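Local coordinates for glycoside hydrolase, GH17 family (Formosa sp. Hel1_33_131, PDB 6FCG), which probably hydrolyses internal beta-1,3-glucosidic bonds of laminarin, an algal storage glucan, as an endo-acting laminarinase, at residues A[377-388]-A[402-413]. Residues are numbered along the deposited sequence; the frame is centred on the assembly and turned at random.
Sequences GKAKYVLWDLVD and ITKTYNGNKEAL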
loop_
_atom_site.group_PDB
_atom_site.type_symbol
_atom_site.label_atom_id
_atom_site.label_comp_id
_atom_site.label_asym_id
_atom_site.label_seq_id
_atom_site.Cartn_x
_atom_site.Cartn_y
_atom_site.Cartn_z
ATOM N N GLY A 377 23.195 24.602 19.588
ATOM C CA GLY A 377 23.445 24.741 21.005
ATOM C C GLY A 377 22.194 24.899 21.832
ATOM O O GLY A 377 22.292 25.258 22.996
ATOM N N LYS A 378 21.024 24.627 21.260
ATOM C CA LYS A 378 19.807 24.568 22.046
ATOM C C LYS A 378 19.734 23.281 22.873
ATOM O O LYS A 378 20.082 22.202 22.405
ATOM C CB LYS A 378 18.582 24.660 21.166
ATOM C CG LYS A 378 18.428 26.003 20.478
ATOM C CD LYS A 378 16.949 26.349 20.343
ATOM C CE LYS A 378 16.723 27.770 19.853
ATOM N NZ LYS A 378 17.191 27.880 18.446
ATOM N N ALA A 379 19.317 23.404 24.126
ATOM C CA ALA A 379 19.171 22.259 25.008
ATOM C C ALA A 379 17.813 21.620 24.765
ATOM O O ALA A 379 16.787 22.264 24.921
ATOM C CB ALA A 379 19.304 22.692 26.467
ATOM N N LYS A 380 17.828 20.335 24.423
ATOM C CA LYS A 380 16.605 19.557 24.258
ATOM C C LYS A 380 15.975 19.271 25.610
ATOM O O LYS A 380 16.628 19.410 26.654
ATOM C CB LYS A 380 16.897 18.233 23.556
ATOM C CG LYS A 380 17.366 18.382 22.117
ATOM C CD LYS A 380 17.892 17.065 21.586
ATOM C CE LYS A 380 18.401 17.196 20.154
ATOM N NZ LYS A 380 18.869 15.890 19.588
ATOM N N TYR A 381 14.722 18.846 25.580
ATOM C CA TYR A 381 13.921 18.614 26.780
ATOM C C TYR A 381 14.678 18.007 27.953
ATOM O O TYR A 381 14.555 18.472 29.099
ATOM C CB TYR A 381 12.692 17.748 26.469
ATOM C CG TYR A 381 11.839 17.522 27.698
ATOM C CD1 TYR A 381 11.092 18.567 28.250
ATOM C CD2 TYR A 381 11.825 16.282 28.346
ATOM C CE1 TYR A 381 10.334 18.376 29.393
ATOM C CE2 TYR A 381 11.074 16.075 29.489
ATOM C CZ TYR A 381 10.328 17.123 30.010
ATOM O OH TYR A 381 9.552 16.912 31.126
ATOM N N VAL A 382 15.457 16.969 27.656
ATOM C CA VAL A 382 16.289 16.291 28.655
ATOM C C VAL A 382 17.098 17.223 29.571
ATOM O O VAL A 382 17.272 16.893 30.746
ATOM C CB VAL A 382 17.203 15.235 27.978
ATOM C CG1 VAL A 382 18.205 15.862 27.020
ATOM C CG2 VAL A 382 17.904 14.353 28.998
ATOM N N LEU A 383 17.585 18.353 29.037
ATOM C CA LEU A 383 18.408 19.322 29.796
ATOM C C LEU A 383 17.748 20.661 30.154
ATOM O O LEU A 383 18.426 21.555 30.654
ATOM C CB LEU A 383 19.703 19.645 29.017
ATOM C CG LEU A 383 20.663 18.511 28.672
ATOM C CD1 LEU A 383 21.934 19.061 28.041
ATOM C CD2 LEU A 383 20.987 17.682 29.906
ATOM N N TRP A 384 16.460 20.836 29.870
ATOM C CA TRP A 384 15.761 22.105 30.193
ATOM C C TRP A 384 15.925 22.477 31.641
ATOM O O TRP A 384 16.116 23.628 31.966
ATOM C CB TRP A 384 14.262 21.980 29.940
ATOM C CG TRP A 384 13.821 21.989 28.513
ATOM C CD1 TRP A 384 14.609 21.977 27.388
ATOM C CD2 TRP A 384 12.482 21.993 28.070
ATOM N NE1 TRP A 384 13.820 21.979 26.278
ATOM C CE2 TRP A 384 12.507 21.981 26.675
ATOM C CE3 TRP A 384 11.247 21.996 28.727
ATOM C CZ2 TRP A 384 11.335 21.966 25.911
ATOM C CZ3 TRP A 384 10.094 22.003 27.980
ATOM C CH2 TRP A 384 10.143 21.983 26.579
ATOM N N ASP A 385 15.861 21.487 32.507
ATOM C CA ASP A 385 15.956 21.723 33.928
ATOM C C ASP A 385 17.296 22.389 34.271
ATOM O O ASP A 385 17.336 23.349 35.032
ATOM C CB ASP A 385 15.773 20.396 34.665
ATOM C CG ASP A 385 15.317 20.571 36.090
ATOM O OD1 ASP A 385 15.680 21.584 36.737
ATOM O OD2 ASP A 385 14.618 19.654 36.577
ATOM N N LEU A 386 18.381 21.890 33.690
ATOM C CA LEU A 386 19.699 22.490 33.881
ATOM C C LEU A 386 19.839 23.893 33.329
ATOM O O LEU A 386 20.559 24.699 33.913
ATOM C CB LEU A 386 20.794 21.643 33.251
ATOM C CG LEU A 386 21.000 20.233 33.815
ATOM C CD1 LEU A 386 22.242 19.567 33.209
ATOM C CD2 LEU A 386 21.106 20.215 35.338
ATOM N N VAL A 387 19.193 24.197 32.214
ATOM C CA VAL A 387 19.208 25.572 31.715
ATOM C C VAL A 387 18.596 26.517 32.762
ATOM O O VAL A 387 19.153 27.576 33.046
ATOM C CB VAL A 387 18.480 25.732 30.358
ATOM C CG1 VAL A 387 18.376 27.199 29.929
ATOM C CG2 VAL A 387 19.213 24.937 29.294
ATOM N N ASP A 388 17.459 26.118 33.332
ATOM C CA ASP A 388 16.750 26.916 34.354
ATOM C C ASP A 388 17.587 27.148 35.610
ATOM O O ASP A 388 17.536 28.222 36.185
ATOM C CB ASP A 388 15.400 26.264 34.746
ATOM C CG ASP A 388 14.386 26.238 33.600
ATOM O OD1 ASP A 388 14.619 26.922 32.570
ATOM O OD2 ASP A 388 13.382 25.509 33.733
ATOM N N ILE A 402 22.936 29.133 25.368
ATOM C CA ILE A 402 22.288 27.853 25.533
ATOM C C ILE A 402 20.844 28.073 25.954
ATOM O O ILE A 402 20.531 28.298 27.115
ATOM C CB ILE A 402 23.032 26.932 26.507
ATOM C CG1 ILE A 402 24.515 26.827 26.137
ATOM C CG2 ILE A 402 22.412 25.546 26.508
ATOM C CD1 ILE A 402 24.813 26.507 24.687
ATOM N N THR A 403 19.974 27.928 24.964
ATOM C CA THR A 403 18.542 28.168 25.049
ATOM C C THR A 403 17.799 26.836 25.088
ATOM O O THR A 403 18.310 25.817 24.630
ATOM C CB THR A 403 18.167 29.017 23.832
ATOM O OG1 THR A 403 18.385 30.357 24.213
ATOM C CG2 THR A 403 16.735 28.880 23.368
ATOM N N LYS A 404 16.611 26.834 25.677
ATOM C CA LYS A 404 15.724 25.675 25.629
ATOM C C LYS A 404 15.076 25.517 24.261
ATOM O O LYS A 404 14.669 26.499 23.655
ATOM C CB LYS A 404 14.662 25.807 26.703
ATOM C CG LYS A 404 15.141 25.391 28.092
ATOM C CD LYS A 404 14.761 26.342 29.222
ATOM C CE LYS A 404 13.284 26.676 29.270
ATOM N NZ LYS A 404 12.874 27.304 30.552
ATOM N N THR A 405 14.993 24.275 23.765
ATOM C CA THR A 405 14.176 23.942 22.564
ATOM C C THR A 405 12.722 24.198 22.899
ATOM O O THR A 405 12.381 24.197 24.081
ATOM C CB THR A 405 14.295 22.451 22.119
ATOM O OG1 THR A 405 14.010 21.590 23.222
ATOM C CG2 THR A 405 15.701 22.127 21.567
ATOM N N TYR A 406 11.883 24.447 21.881
ATOM C CA TYR A 406 10.437 24.756 22.076
ATOM C C TYR A 406 10.136 25.972 22.978
ATOM O O TYR A 406 9.010 26.120 23.470
ATOM C CB TYR A 406 9.695 23.545 22.687
ATOM C CG TYR A 406 9.668 22.327 21.827
ATOM C CD1 TYR A 406 8.596 22.097 20.966
ATOM C CD2 TYR A 406 10.697 21.387 21.881
ATOM C CE1 TYR A 406 8.547 20.976 20.187
ATOM C CE2 TYR A 406 10.660 20.246 21.097
ATOM C CZ TYR A 406 9.571 20.046 20.256
ATOM O OH TYR A 406 9.534 18.928 19.481
ATOM N N ASN A 407 11.123 26.821 23.238
ATOM C CA ASN A 407 10.984 27.888 24.228
ATOM C C ASN A 407 10.632 27.426 25.604
ATOM O O ASN A 407 10.013 28.165 26.370
ATOM C CB ASN A 407 10.000 28.949 23.749
ATOM C CG ASN A 407 10.718 29.936 22.941
ATOM O OD1 ASN A 407 11.551 30.606 23.516
ATOM N ND2 ASN A 407 10.609 29.887 21.610
ATOM N N GLY A 408 11.038 26.200 25.920
ATOM C CA GLY A 408 10.741 25.622 27.212
ATOM C C GLY A 408 9.288 25.342 27.454
ATOM O O GLY A 408 8.868 25.216 28.611
ATOM N N ASN A 409 8.519 25.231 26.364
ATOM C CA ASN A 409 7.080 25.006 26.452
ATOM C C ASN A 409 6.745 23.526 26.337
ATOM O O ASN A 409 6.700 22.968 25.224
ATOM C CB ASN A 409 6.337 25.800 25.384
ATOM C CG ASN A 409 4.831 25.735 25.566
ATOM O OD1 ASN A 409 4.315 24.972 26.384
ATOM N ND2 ASN A 409 4.128 26.525 24.800
ATOM N N LYS A 410 6.488 22.916 27.493
ATOM C CA LYS A 410 6.230 21.489 27.581
ATOM C C LYS A 410 4.981 21.084 26.767
ATOM O O LYS A 410 4.968 20.039 26.104
ATOM C CB LYS A 410 6.123 21.066 29.056
ATOM C CG LYS A 410 6.010 19.564 29.331
ATOM C CD LYS A 410 5.706 19.155 30.841
ATOM C CE LYS A 410 6.906 18.682 31.652
ATOM N NZ LYS A 410 6.516 18.052 32.954
ATOM N N GLU A 411 3.958 21.933 26.771
ATOM C CA GLU A 411 2.754 21.677 25.982
ATOM C C GLU A 411 3.060 21.570 24.509
ATOM O O GLU A 411 2.538 20.687 23.839
ATOM C CB GLU A 411 1.693 22.766 26.199
ATOM C CG GLU A 411 0.811 22.531 27.419
ATOM C CD GLU A 411 0.008 23.767 27.830
ATOM O OE1 GLU A 411 -0.232 24.661 26.983
ATOM O OE2 GLU A 411 -0.403 23.827 29.011
ATOM N N ALA A 412 3.907 22.452 24.005
ATOM C CA ALA A 412 4.257 22.440 22.573
ATOM C C ALA A 412 5.009 21.173 22.171
ATOM O O ALA A 412 4.848 20.671 21.065
ATOM C CB ALA A 412 5.076 23.652 22.203
ATOM N N LEU A 413 5.809 20.652 23.092
ATOM C CA LEU A 413 6.489 19.387 22.879
ATOM C C LEU A 413 5.495 18.234 22.829
ATOM O O LEU A 413 5.509 17.413 21.918
ATOM C CB LEU A 413 7.523 19.156 23.977
ATOM C CG LEU A 413 8.204 17.793 24.025
ATOM C CD1 LEU A 413 8.890 17.475 22.698
ATOM C CD2 LEU A 413 9.180 17.751 25.194
#
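Ile402 sets its CG2 methyl against Ala379 CB and Val387 CG2, an apolar start to the contact, and Phe373 and Phe392 pack on the same isoleucine. Beside Thr403 to Thr405 the backbones run parallel through a single beta bridge, Ala379 with Lys404: Ala379 N donates to Thr403 O at 2.7 Å, and Thr405 N returns to Ala379 O at 2.9 Å. Lys404, between these two bonds, sends its side chain over Trp384, with CG 3.9 Å from the centroid of the five-membered ring in a CH-pi contact. Bends at chi2 and chi3 (52°) then carry the chain past Val387, and Lys404 NZ forms a salt bridge with Asp388 OD1 at 2.7 Å, on the oxygen's syn lone pair. Thr405 OG1 lies in the indole plane and accepts from Trp384 NE1 at 3.1 Å with an N-H...O angle of 155°; it is also hydrogen-bonded to Glu326 OE1, which takes Tyr381 N as well. Tyr406, Asn407 and Gly408, all with positive phi, wind a left-handed turn held by Gly408 N to Thr405 O and Asn409 N to Tyr406 O. This brings Gly408 CA 3.7 Å from the centroid of the six-membered ring of Trp384, a second CH-pi contact on the face that Lys404 covers. Tyr381 CD1 lies over the opposite face. A leucine in place of Trp384 would probably leave Thr405 OG1 without its indole donor and open a gap between Tyr381 and the turn at Gly408. Asn409 N-caps the next helix, its OD1 accepting weakly from Glu411 N and Ala412 N, and Lys410 CE reaches the edge of the Tyr381 ring. Leu413 CD2 packs 3.7 Å from Tyr381 CG. The result is a parallel beta bridge with a sandwiched tryptophan, fastening the loop and short helix 384-388 to loop 402-409 and the start of helix 410-416, at the periphery of the GH17 TIM barrel beside helix 326-342.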